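Local coordinates for protein purine nucleosidase, (IunH-1) (Sulfolobus solfataricus, PDB 3T8J) that is a nucleosidase-family protein of alpha/beta fold that assembles from four chains and binds a sodium ion, at residues 35-40 against 161-166; 76-81 against 222-227; 97-100 against 106-109; 238-243 against 298-303; 273-276 against 281-284. All blocks are in the same frame, centred on the assembly; numbering follows the deposited sequence. Where two conformers were deposited one is given.

Interaction 1: 35-40 against 161-166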
# COMPACT_ATOMS: atom_id res chain seq x y z
N GLU A 35 1.22 17.76 19.22
CA GLU A 35 -0.14 17.69 18.64
C GLU A 35 -0.86 16.43 19.11
O GLU A 35 -0.22 15.37 19.34
CB GLU A 35 -0.08 17.74 17.09
CG GLU A 35 0.19 16.42 16.38
CD GLU A 35 1.64 15.96 16.39
OE1 GLU A 35 2.54 16.78 16.66
OE2 GLU A 35 1.87 14.75 16.08
N GLY A 36 -2.18 16.51 19.21
CA GLY A 36 -2.99 15.33 19.49
C GLY A 36 -4.41 15.69 19.92
O GLY A 36 -5.21 16.12 19.10
N ASN A 37 -4.71 15.42 21.17
CA ASN A 37 -6.08 15.42 21.69
C ASN A 37 -6.89 16.68 21.36
O ASN A 37 -8.06 16.56 20.97
CB ASN A 37 -6.07 15.30 23.21
CG ASN A 37 -5.78 13.89 23.71
OD1 ASN A 37 -6.19 12.89 23.12
ND2 ASN A 37 -5.11 13.82 24.86
N ILE A 38 -6.32 17.85 21.57
CA ILE A 38 -7.08 19.11 21.37
C ILE A 38 -6.20 20.18 20.69
O ILE A 38 -5.01 19.95 20.45
CB ILE A 38 -7.66 19.66 22.70
CG1 ILE A 38 -6.54 20.18 23.61
CG2 ILE A 38 -8.53 18.62 23.40
CD1 ILE A 38 -7.03 21.00 24.78
N SER A 39 -6.75 21.34 20.43
CA SER A 39 -5.99 22.43 19.82
C SER A 39 -4.64 22.62 20.51
O SER A 39 -4.55 22.74 21.75
CB SER A 39 -6.80 23.72 19.85
OG SER A 39 -5.99 24.86 20.07
N TYR A 40 -3.59 22.65 19.70
CA TYR A 40 -2.21 22.69 20.21
C TYR A 40 -1.95 23.87 21.16
O TYR A 40 -1.36 23.69 22.23
CB TYR A 40 -1.25 22.69 19.02
CG TYR A 40 0.22 22.96 19.29
CD1 TYR A 40 1.10 21.92 19.52
CD2 TYR A 40 0.71 24.25 19.27
CE1 TYR A 40 2.46 22.20 19.74
CE2 TYR A 40 2.06 24.53 19.46
CZ TYR A 40 2.92 23.50 19.69
OH TYR A 40 4.27 23.83 19.84
N ALA A 161 -6.98 0.81 15.53
CA ALA A 161 -5.79 1.58 15.93
C ALA A 161 -6.07 2.49 17.13
O ALA A 161 -7.20 3.03 17.30
CB ALA A 161 -5.24 2.39 14.75
N GLU A 162 -5.03 2.69 17.92
CA GLU A 162 -5.01 3.57 19.07
C GLU A 162 -4.51 4.98 18.67
O GLU A 162 -3.64 5.14 17.82
CB GLU A 162 -4.15 2.95 20.18
CG GLU A 162 -4.02 3.75 21.43
CD GLU A 162 -2.99 4.86 21.33
OE1 GLU A 162 -1.97 4.67 20.61
OE2 GLU A 162 -3.18 5.89 22.01
N PHE A 163 -5.08 6.00 19.31
CA PHE A 163 -4.88 7.39 18.94
C PHE A 163 -3.42 7.85 18.85
O PHE A 163 -3.02 8.43 17.85
CB PHE A 163 -5.63 8.28 19.92
CG PHE A 163 -5.61 9.73 19.58
CD1 PHE A 163 -6.46 10.23 18.60
CD2 PHE A 163 -4.78 10.61 20.26
CE1 PHE A 163 -6.46 11.59 18.28
CE2 PHE A 163 -4.80 11.97 19.95
CZ PHE A 163 -5.66 12.46 18.98
N ASN A 164 -2.63 7.63 19.90
CA ASN A 164 -1.26 8.18 19.92
C ASN A 164 -0.43 7.68 18.73
O ASN A 164 0.26 8.46 18.08
CB ASN A 164 -0.53 7.83 21.22
CG ASN A 164 -1.06 8.60 22.40
OD1 ASN A 164 -1.74 9.62 22.25
ND2 ASN A 164 -0.75 8.12 23.63
N ILE A 165 -0.52 6.38 18.44
CA ILE A 165 0.22 5.81 17.31
C ILE A 165 -0.38 6.27 15.98
O ILE A 165 0.35 6.66 15.05
CB ILE A 165 0.27 4.27 17.37
CG1 ILE A 165 0.80 3.79 18.73
CG2 ILE A 165 1.11 3.66 16.19
CD1 ILE A 165 2.23 4.26 19.05
N TRP A 166 -1.72 6.27 15.88
CA TRP A 166 -2.40 6.67 14.64
C TRP A 166 -2.09 8.15 14.24
O TRP A 166 -1.96 8.45 13.05
CB TRP A 166 -3.93 6.49 14.83
CG TRP A 166 -4.74 6.91 13.65
CD1 TRP A 166 -5.12 6.15 12.56
CD2 TRP A 166 -5.29 8.22 13.42
NE1 TRP A 166 -5.84 6.91 11.67
CE2 TRP A 166 -5.95 8.18 12.17
CE3 TRP A 166 -5.26 9.42 14.14
CZ2 TRP A 166 -6.60 9.30 11.64
CZ3 TRP A 166 -5.91 10.52 13.61
CH2 TRP A 166 -6.56 10.45 12.37
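Beside the sodium site, the loop that follows strand 27-33 meets the first turn of helix 163-167, where the ring of Phe163 abuts the backbone of Gly36 and the side chain of Asn37. The ring arrives edge-on to the glycine: Phe163 CZ stands 3.6 Å from Gly36 C, which lies in the plane of the ring. Asn37 comes in obliquely, its OD1 3.6 Å from Phe163 CE2, and the amide is turned only 14° from the ring plane, so the planes of the two flat groups are nearly parallel. Phe163 reaches the loop because CG is anti to its backbone N (chi1 -175°), which sends the ring out from the helix start. That start is fixed by Glu162 at the N-cap: Asn164 N donates to Glu162 OE2 at 2.8 Å, from above the carboxylate plane, and Ile165 N donates to Glu162 OE1 at 3.1 Å. Glu162 OE1 is also hydrogen-bonded to Gly149 N. On the loop side, Asn37 N is held by Asp9 OD1, and Asp9 is a sodium ligand. The contact is buried, with Asn37 touching His79 of helix 76-79 and Asn164 ND2 bonding to Met147 O at the end of strand 141-147.

Interaction 2: 76-81 against 222-227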
# COMPACT_ATOMS: atom_id res chain seq x y z
N GLU A 76 -11.72 16.93 20.43
CA GLU A 76 -12.40 17.71 21.46
C GLU A 76 -13.78 17.12 21.80
O GLU A 76 -14.29 17.37 22.89
CB GLU A 76 -12.45 19.21 21.09
CG GLU A 76 -11.04 19.85 21.16
CD GLU A 76 -10.88 21.13 20.35
OE1 GLU A 76 -11.88 21.78 20.03
OE2 GLU A 76 -9.72 21.49 20.03
N LYS A 77 -14.37 16.32 20.91
CA LYS A 77 -15.61 15.61 21.25
C LYS A 77 -15.39 14.64 22.43
O LYS A 77 -16.30 14.38 23.23
CB LYS A 77 -16.23 14.90 20.04
CG LYS A 77 -15.44 13.69 19.51
CD LYS A 77 -16.07 13.09 18.27
CE LYS A 77 -15.27 11.93 17.69
NZ LYS A 77 -15.99 11.36 16.49
N VAL A 78 -14.18 14.07 22.50
CA VAL A 78 -13.85 13.10 23.52
C VAL A 78 -13.49 13.76 24.85
O VAL A 78 -13.92 13.31 25.91
CB VAL A 78 -12.65 12.21 23.04
CG1 VAL A 78 -12.19 11.25 24.15
CG2 VAL A 78 -12.99 11.42 21.75
N HIS A 79 -12.70 14.83 24.80
CA HIS A 79 -12.08 15.44 26.00
C HIS A 79 -12.65 16.80 26.39
O HIS A 79 -12.25 17.35 27.41
CB HIS A 79 -10.56 15.60 25.82
CG HIS A 79 -9.85 14.32 25.50
ND1 HIS A 79 -9.50 13.40 26.46
CD2 HIS A 79 -9.43 13.80 24.32
CE1 HIS A 79 -8.91 12.37 25.89
NE2 HIS A 79 -8.86 12.58 24.59
N GLY A 80 -13.55 17.35 25.59
CA GLY A 80 -14.00 18.74 25.74
C GLY A 80 -13.11 19.72 24.99
O GLY A 80 -11.95 19.42 24.69
N LYS A 81 -13.63 20.92 24.70
CA LYS A 81 -12.83 21.92 23.97
C LYS A 81 -11.51 22.23 24.66
O LYS A 81 -10.50 22.49 23.99
CB LYS A 81 -13.61 23.23 23.73
CG LYS A 81 -12.86 24.20 22.78
CD LYS A 81 -13.72 25.43 22.44
CE LYS A 81 -13.00 26.43 21.52
NZ LYS A 81 -13.13 26.06 20.07
N ARG A 222 -15.80 10.90 30.89
CA ARG A 222 -16.56 9.75 31.39
C ARG A 222 -17.88 9.54 30.62
O ARG A 222 -18.22 8.40 30.22
CB ARG A 222 -16.81 9.91 32.88
CG ARG A 222 -17.53 8.75 33.54
CD ARG A 222 -17.73 8.98 35.04
NE ARG A 222 -18.32 7.80 35.69
CZ ARG A 222 -17.63 6.72 36.09
NH1 ARG A 222 -16.32 6.64 35.93
NH2 ARG A 222 -18.27 5.70 36.65
N GLN A 223 -18.63 10.61 30.40
CA GLN A 223 -19.87 10.51 29.63
C GLN A 223 -19.60 9.96 28.22
O GLN A 223 -20.32 9.08 27.75
CB GLN A 223 -20.60 11.87 29.54
CG GLN A 223 -22.04 11.82 29.04
CD GLN A 223 -22.20 11.63 27.52
OE1 GLN A 223 -21.34 12.03 26.72
NE2 GLN A 223 -23.33 11.05 27.13
N TYR A 224 -18.55 10.47 27.57
CA TYR A 224 -18.26 10.06 26.20
C TYR A 224 -17.80 8.61 26.19
O TYR A 224 -18.22 7.81 25.36
CB TYR A 224 -17.18 10.95 25.59
CG TYR A 224 -16.87 10.59 24.16
CD1 TYR A 224 -17.50 11.21 23.11
CD2 TYR A 224 -15.92 9.61 23.87
CE1 TYR A 224 -17.25 10.87 21.80
CE2 TYR A 224 -15.65 9.26 22.57
CZ TYR A 224 -16.30 9.89 21.54
OH TYR A 224 -16.02 9.56 20.24
N SER A 225 -16.89 8.29 27.11
CA SER A 225 -16.33 6.93 27.13
C SER A 225 -17.40 5.86 27.33
O SER A 225 -17.36 4.78 26.71
CB SER A 225 -15.27 6.82 28.22
OG SER A 225 -14.14 7.64 27.93
N SER A 226 -18.38 6.17 28.17
CA SER A 226 -19.47 5.24 28.44
C SER A 226 -20.46 5.13 27.29
O SER A 226 -20.93 4.03 26.97
CB SER A 226 -20.19 5.64 29.74
OG SER A 226 -19.36 5.43 30.88
N THR A 227 -20.78 6.25 26.66
CA THR A 227 -21.80 6.27 25.61
C THR A 227 -21.32 5.80 24.24
O THR A 227 -22.09 5.18 23.49
CB THR A 227 -22.41 7.68 25.48
OG1 THR A 227 -21.40 8.60 25.08
CG2 THR A 227 -23.00 8.11 26.82
O HOH W 1 -18.00 9.95 18.23
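Lys77 and Val78, on the short helix 76-79, pack on the same side of the Tyr224 ring, near the end of helix 209-227. At Lys77 the backbone O comes within 3.4 Å of Tyr224 CD1, approaching the ring obliquely; His220 NE2, one turn earlier on the long helix, bonds to the same oxygen. The lysine chain runs on extended past the ring, bringing CE to 3.6 Å from Tyr224 OH. Beyond it a water accepts from Lys77 NZ at 3.0 Å and donates to Tyr224 OH at 2.8 Å, while Asp280 of the second subunit gives both groups a direct partner. Val78 supplies the packing over the ring. Its CG2, anti to the carbonyl carbon, makes a CH-pi contact 3.9 Å from the centroid of the Tyr224 ring and 29° off the normal, and comes nearest at Tyr224 CE2, 3.5 Å away. Val78 CA lies over the centre of the same face. Val78 O is buried here without a polar partner. The pair of helices meets where a neighbouring subunit closes in, and at the end of helix 76-79, His79 ND1 bonds to Glu12 OE1 on helix 12-23.

Interaction 3: 97-100 against 106-109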
# COMPACT_ATOMS: atom_id res chain seq x y z
N GLN A 97 8.51 28.17 27.14
CA GLN A 97 9.83 28.40 26.64
C GLN A 97 9.79 28.62 25.12
O GLN A 97 8.87 28.17 24.45
CB GLN A 97 10.74 27.19 26.94
CG GLN A 97 10.83 26.81 28.43
CD GLN A 97 11.42 27.89 29.28
OE1 GLN A 97 12.51 28.43 28.99
NE2 GLN A 97 10.73 28.22 30.37
N GLU A 98 10.83 29.26 24.59
CA GLU A 98 10.95 29.46 23.13
C GLU A 98 11.52 28.26 22.38
O GLU A 98 11.12 27.96 21.25
CB GLU A 98 11.79 30.70 22.82
CG GLU A 98 11.27 31.97 23.45
CD GLU A 98 10.36 32.74 22.52
OE1 GLU A 98 9.60 32.08 21.76
OE2 GLU A 98 10.41 33.99 22.56
N LYS A 99 12.43 27.54 23.02
CA LYS A 99 13.13 26.42 22.39
C LYS A 99 12.18 25.26 22.04
O LYS A 99 11.33 24.91 22.83
CB LYS A 99 14.21 25.91 23.34
CG LYS A 99 15.09 24.82 22.80
CD LYS A 99 16.17 24.40 23.82
CE LYS A 99 17.23 25.45 24.01
NZ LYS A 99 18.15 25.55 22.83
N HIS A 100 12.33 24.69 20.84
CA HIS A 100 11.55 23.55 20.40
C HIS A 100 11.80 22.36 21.33
O HIS A 100 12.93 22.09 21.69
CB HIS A 100 11.94 23.16 18.96
CG HIS A 100 10.98 22.25 18.27
ND1 HIS A 100 10.80 20.92 18.62
CD2 HIS A 100 10.16 22.46 17.21
CE1 HIS A 100 9.90 20.37 17.82
NE2 HIS A 100 9.48 21.29 16.97
N ILE A 106 17.14 16.77 23.52
CA ILE A 106 18.57 16.49 23.30
C ILE A 106 19.42 17.08 24.43
O ILE A 106 20.30 16.39 24.99
CB ILE A 106 19.01 17.00 21.92
CG1 ILE A 106 18.36 16.19 20.80
CG2 ILE A 106 20.54 16.93 21.77
CD1 ILE A 106 18.43 16.87 19.43
N ASP A 107 19.17 18.34 24.80
CA ASP A 107 19.93 18.98 25.87
C ASP A 107 19.79 18.24 27.20
O ASP A 107 20.77 18.04 27.92
CB ASP A 107 19.47 20.43 26.02
CG ASP A 107 20.00 21.35 24.92
OD1 ASP A 107 20.94 20.97 24.20
OD2 ASP A 107 19.48 22.50 24.80
N LEU A 108 18.57 17.84 27.53
CA LEU A 108 18.26 17.15 28.78
C LEU A 108 18.83 15.72 28.81
O LEU A 108 19.27 15.23 29.86
CB LEU A 108 16.75 17.20 29.06
CG LEU A 108 16.29 18.60 29.46
CD1 LEU A 108 14.76 18.72 29.26
CD2 LEU A 108 16.72 18.95 30.88
N ALA A 109 18.84 15.06 27.66
CA ALA A 109 19.45 13.73 27.53
C ALA A 109 20.94 13.81 27.80
O ALA A 109 21.52 12.90 28.37
CB ALA A 109 19.15 13.14 26.13
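Lys99 and Asp107 face each other at the surface, across the beginning of helix 101-111, one of the helices that flank the sheet of this alpha/beta fold. Lys99 lies in the loop just before the helix and Asp107 on its second turn, so the pair spans the helix start from outside. The contact itself is loose. Asp107 OD2 is almost equally far from three atoms of the lysine, 3.8 Å from Lys99 CE and 3.9 Å from both Lys99 CD and Lys99 NZ, and the ion pair is long. The lysine leaves the backbone with CG anti to N (chi1 -176°), then bends at its third and fourth torsions, which lays the end of the chain alongside the carboxylate oxygen. Both residues are exposed, and the attraction is probably weakened by solvent. The firmer packing lies on the inward side: Leu108 rests on Val29 and Ala30 of strand 27-33, Ile106 meets Leu133 of helix 125-133, and His100 touches Asn126 and Leu129 of that same helix as well as Leu133 of the third subunit. Ahead of the lysine, Gln97 joins Val60 by backbone hydrogen bonding and so ties the loop to strand 60-62, while Lys99 also touches Tyr61. His100 occupies the N-cap position of helix 101-111, where its ring nitrogen ND1 is hydrogen-bonded to the backbone N of Ala102.

Interaction 4: 238-243 against 298-303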
# COMPACT_ATOMS: atom_id res chain seq x y z
N ASP A 238 -3.17 7.03 30.42
CA ASP A 238 -1.90 7.66 30.78
C ASP A 238 -1.56 7.48 32.26
O ASP A 238 -0.40 7.24 32.61
CB ASP A 238 -1.94 9.15 30.41
CG ASP A 238 -2.34 9.36 28.97
OD1 ASP A 238 -1.99 8.52 28.10
OD2 ASP A 238 -3.03 10.36 28.67
N ALA A 239 -2.56 7.56 33.13
CA ALA A 239 -2.30 7.43 34.55
C ALA A 239 -1.86 6.01 34.93
O ALA A 239 -1.03 5.84 35.82
CB ALA A 239 -3.55 7.88 35.37
N ILE A 240 -2.39 4.99 34.24
CA ILE A 240 -1.91 3.62 34.42
C ILE A 240 -0.46 3.48 33.96
O ILE A 240 0.37 2.86 34.66
CB ILE A 240 -2.83 2.59 33.74
CG1 ILE A 240 -4.14 2.45 34.51
CG2 ILE A 240 -2.14 1.21 33.65
CD1 ILE A 240 -5.25 1.64 33.76
N THR A 241 -0.14 4.05 32.79
CA THR A 241 1.23 4.01 32.28
C THR A 241 2.18 4.63 33.30
O THR A 241 3.24 4.09 33.61
CB THR A 241 1.34 4.74 30.94
OG1 THR A 241 0.43 4.14 30.00
CG2 THR A 241 2.79 4.69 30.38
N THR A 242 1.79 5.79 33.81
CA THR A 242 2.58 6.54 34.79
C THR A 242 2.75 5.76 36.11
O THR A 242 3.83 5.72 36.70
CB THR A 242 1.94 7.92 35.06
OG1 THR A 242 1.77 8.62 33.81
CG2 THR A 242 2.81 8.78 35.98
N ALA A 243 1.66 5.16 36.57
CA ALA A 243 1.68 4.37 37.81
C ALA A 243 2.65 3.20 37.68
O ALA A 243 3.38 2.91 38.62
CB ALA A 243 0.26 3.89 38.19
N LYS A 298 -6.41 -2.98 42.05
CA LYS A 298 -6.46 -2.51 43.42
C LYS A 298 -5.25 -1.63 43.72
O LYS A 298 -5.39 -0.54 44.27
CB LYS A 298 -6.52 -3.68 44.40
CG LYS A 298 -6.51 -3.27 45.86
CD LYS A 298 -6.80 -4.46 46.76
CE LYS A 298 -6.67 -4.10 48.24
NZ LYS A 298 -6.89 -5.28 49.12
N SER A 299 -4.07 -2.10 43.33
CA SER A 299 -2.84 -1.34 43.55
C SER A 299 -2.86 -0.01 42.80
O SER A 299 -2.42 1.01 43.34
CB SER A 299 -1.61 -2.16 43.14
OG SER A 299 -1.45 -3.28 43.98
N PHE A 300 -3.37 -0.02 41.56
CA PHE A 300 -3.45 1.21 40.78
C PHE A 300 -4.37 2.22 41.45
O PHE A 300 -4.00 3.38 41.64
CB PHE A 300 -3.93 0.93 39.35
CG PHE A 300 -4.30 2.17 38.61
CD1 PHE A 300 -3.35 3.14 38.35
CD2 PHE A 300 -5.60 2.40 38.22
CE1 PHE A 300 -3.68 4.31 37.70
CE2 PHE A 300 -5.95 3.57 37.58
CZ PHE A 300 -4.99 4.54 37.32
N MET A 301 -5.56 1.79 41.86
CA MET A 301 -6.52 2.71 42.47
C MET A 301 -6.04 3.24 43.81
O MET A 301 -6.37 4.35 44.20
CB MET A 301 -7.90 2.08 42.58
CG MET A 301 -8.59 1.90 41.23
SD MET A 301 -8.84 3.43 40.30
CE MET A 301 -10.10 4.26 41.27
N GLU A 302 -5.23 2.46 44.52
CA GLU A 302 -4.61 2.96 45.74
C GLU A 302 -3.72 4.19 45.46
O GLU A 302 -3.73 5.14 46.26
CB GLU A 302 -3.83 1.84 46.46
CG GLU A 302 -4.76 0.80 47.07
CD GLU A 302 -4.03 -0.34 47.79
OE1 GLU A 302 -2.79 -0.49 47.60
OE2 GLU A 302 -4.69 -1.08 48.55
N LYS A 303 -2.99 4.18 44.34
CA LYS A 303 -2.17 5.34 43.94
C LYS A 303 -3.06 6.53 43.61
O LYS A 303 -2.72 7.67 43.91
CB LYS A 303 -1.28 5.04 42.72
CG LYS A 303 -0.08 4.15 42.93
CD LYS A 303 0.97 4.77 43.87
CE LYS A 303 2.27 3.95 43.88
NZ LYS A 303 2.01 2.45 43.80
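One face of the Phe300 ring carries Ile240, whose CG1 sits 3.5 Å above the plane and over its centre, while Ala243 CB lies at the ring edge, near its plane, 3.7 Å from Phe300 CD1. The isoleucine methylene makes a CH-pi contact only 12° off the ring normal, and its side chain crosses that of Phe300 at about a right angle. Ala239 adds two further approaches: its backbone O is 3.6 Å from Phe300 CE1, oblique to the ring, and its CB is 4.1 Å from Phe300 CZ. Phe300 thus packs against Ala239, Ile240 and Ala243 of helix 237-246, reaching them with CG anti to its own backbone N (chi1 168°). Behind these residues Thr242 OG1 donates to Asp238 O at 2.8 Å, from above the carbonyl plane, and so shares that oxygen with Thr242 N. Asp238, Thr241 and Thr242 pack on helix 12-23 and strands 116-120 and 141-147. Near the start of the helix, Asp13 OD2 accepts from Ala239 N. With segment axes 10.4 Å apart and crossing at 97°, this is near-perpendicular helix-helix packing within an alpha/beta fold: C-terminal helix 297-308 packs against the face of helix 237-246 that carries Ala239, Ile240 and Ala243.

Interaction 5: 273-276 against 281-284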
# COMPACT_ATOMS: atom_id res chain seq x y z
N LEU A 273 1.25 -4.09 15.15
CA LEU A 273 1.18 -5.51 14.73
C LEU A 273 2.25 -6.28 15.51
O LEU A 273 3.42 -5.98 15.35
CB LEU A 273 1.43 -5.60 13.23
CG LEU A 273 0.49 -4.65 12.42
CD1 LEU A 273 1.05 -4.39 11.03
CD2 LEU A 273 -0.98 -5.11 12.43
N VAL A 274 1.80 -7.23 16.32
CA VAL A 274 2.69 -7.86 17.32
C VAL A 274 3.00 -9.33 16.98
O VAL A 274 2.09 -10.17 16.91
CB VAL A 274 2.08 -7.76 18.71
CG1 VAL A 274 3.00 -8.40 19.74
CG2 VAL A 274 1.81 -6.28 19.10
N ASP A 275 4.28 -9.62 16.75
CA ASP A 275 4.78 -10.98 16.57
C ASP A 275 5.06 -11.56 17.95
O ASP A 275 5.91 -11.02 18.69
CB ASP A 275 6.02 -10.94 15.67
CG ASP A 275 6.48 -12.33 15.20
OD1 ASP A 275 6.01 -13.34 15.75
OD2 ASP A 275 7.24 -12.37 14.20
N ARG A 276 4.37 -12.65 18.27
CA ARG A 276 4.49 -13.36 19.55
C ARG A 276 5.43 -14.57 19.42
O ARG A 276 5.60 -15.33 20.40
CB ARG A 276 3.10 -13.83 20.02
CG ARG A 276 1.97 -12.79 19.93
CD ARG A 276 0.60 -13.44 20.21
NE ARG A 276 0.30 -14.45 19.20
CZ ARG A 276 -0.16 -14.20 17.98
NH1 ARG A 276 -0.46 -12.96 17.61
NH2 ARG A 276 -0.31 -15.22 17.13
N THR A 281 4.65 -18.48 10.44
CA THR A 281 5.68 -17.60 9.92
C THR A 281 5.96 -16.51 10.96
O THR A 281 5.17 -16.30 11.90
CB THR A 281 5.31 -16.97 8.56
OG1 THR A 281 4.25 -16.01 8.76
CG2 THR A 281 4.87 -18.02 7.54
N SER A 282 7.09 -15.84 10.81
CA SER A 282 7.50 -14.81 11.77
C SER A 282 8.23 -13.71 11.01
O SER A 282 8.86 -13.94 9.97
CB SER A 282 8.33 -15.42 12.90
OG SER A 282 8.89 -14.48 13.80
N TRP A 283 8.08 -12.49 11.50
CA TRP A 283 8.66 -11.34 10.85
C TRP A 283 10.09 -11.08 11.33
O TRP A 283 10.97 -10.70 10.54
CB TRP A 283 7.80 -10.12 11.13
CG TRP A 283 6.40 -10.26 10.63
CD1 TRP A 283 5.98 -10.89 9.48
CD2 TRP A 283 5.22 -9.73 11.24
NE1 TRP A 283 4.61 -10.78 9.36
CE2 TRP A 283 4.13 -10.08 10.43
CE3 TRP A 283 4.99 -9.00 12.41
CZ2 TRP A 283 2.81 -9.70 10.73
CZ3 TRP A 283 3.70 -8.61 12.71
CH2 TRP A 283 2.62 -8.97 11.87
N SER A 284 10.29 -11.25 12.63
CA SER A 284 11.60 -11.13 13.27
C SER A 284 11.59 -11.92 14.56
O SER A 284 10.54 -12.07 15.20
CB SER A 284 11.96 -9.67 13.60
OG SER A 284 13.29 -9.53 14.08
O HOH W 2 5.29 -15.78 14.74
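Asp275 OD2 is gripped by two donors from the facing loop, Ser282 OG at 2.7 Å and Trp283 N at 2.8 Å. The amide of Trp283 points at the oxygen nearly along its C-O axis, with an N-H...O angle of 156°; the serine hydroxyl comes in on the syn side, 25° out of the carboxylate plane. Next to these hydrogen bonds the indole packs against the strand. Trp283 CZ3 lies 3.8 Å from Leu273 CB and 3.7 Å from Leu273 O, which sits at the ring edge near its plane, and Trp283 CE3 is 3.9 Å from Asp275 CB. The aspartate extends to the loop because its CG is anti to the backbone N (chi1 -170°). Its other oxygen, OD1, accepts from Phe277 N two residues on, closing an Asx turn where the strand ends, and a water stands 2.7 Å from Asp275 OD1 and 2.9 Å from Thr281 O. Strand 272-275 is the outermost strand at one side of the mixed sheet within this chain, and the two bonds join it to the connection that leads on to strand 289-295. Backbone bonds join Leu273 to Val260 and Asp275 to Phe258 on strand 251-261, and the indole also touches Phe258. Further out lies the second subunit: its Pro159 packs on Asp275 and its Ile267 on Trp283, while its Ile157 O is hydrogen-bonded to Thr281 OG1.

In the fold
Interactions 1 and 2 are directly joined: Ser39 N lies 3.0 Å from Glu76 OE2, a probable hydrogen bond, and their segments alternate along the chain. Interaction 1 lies nearer the sodium ion, which Asp9, Asp14, Ile121 and Ser122 bind, than interactions 2 and 4. The side chain of Asn37 in interaction 1 is about 5 Å from the sodium ion. The side chains of Val78 in interaction 2 and Ala239 in interaction 4 are each about 11 Å from the sodium ion. Interactions 3 and 4 lie on opposite sides of the chain's centre, their own centres about 29 Å apart. Interaction 5, nested in sequence within the loop closed by interaction 4, is about 35 Å from interaction 2 between centres, yet both touch the second subunit.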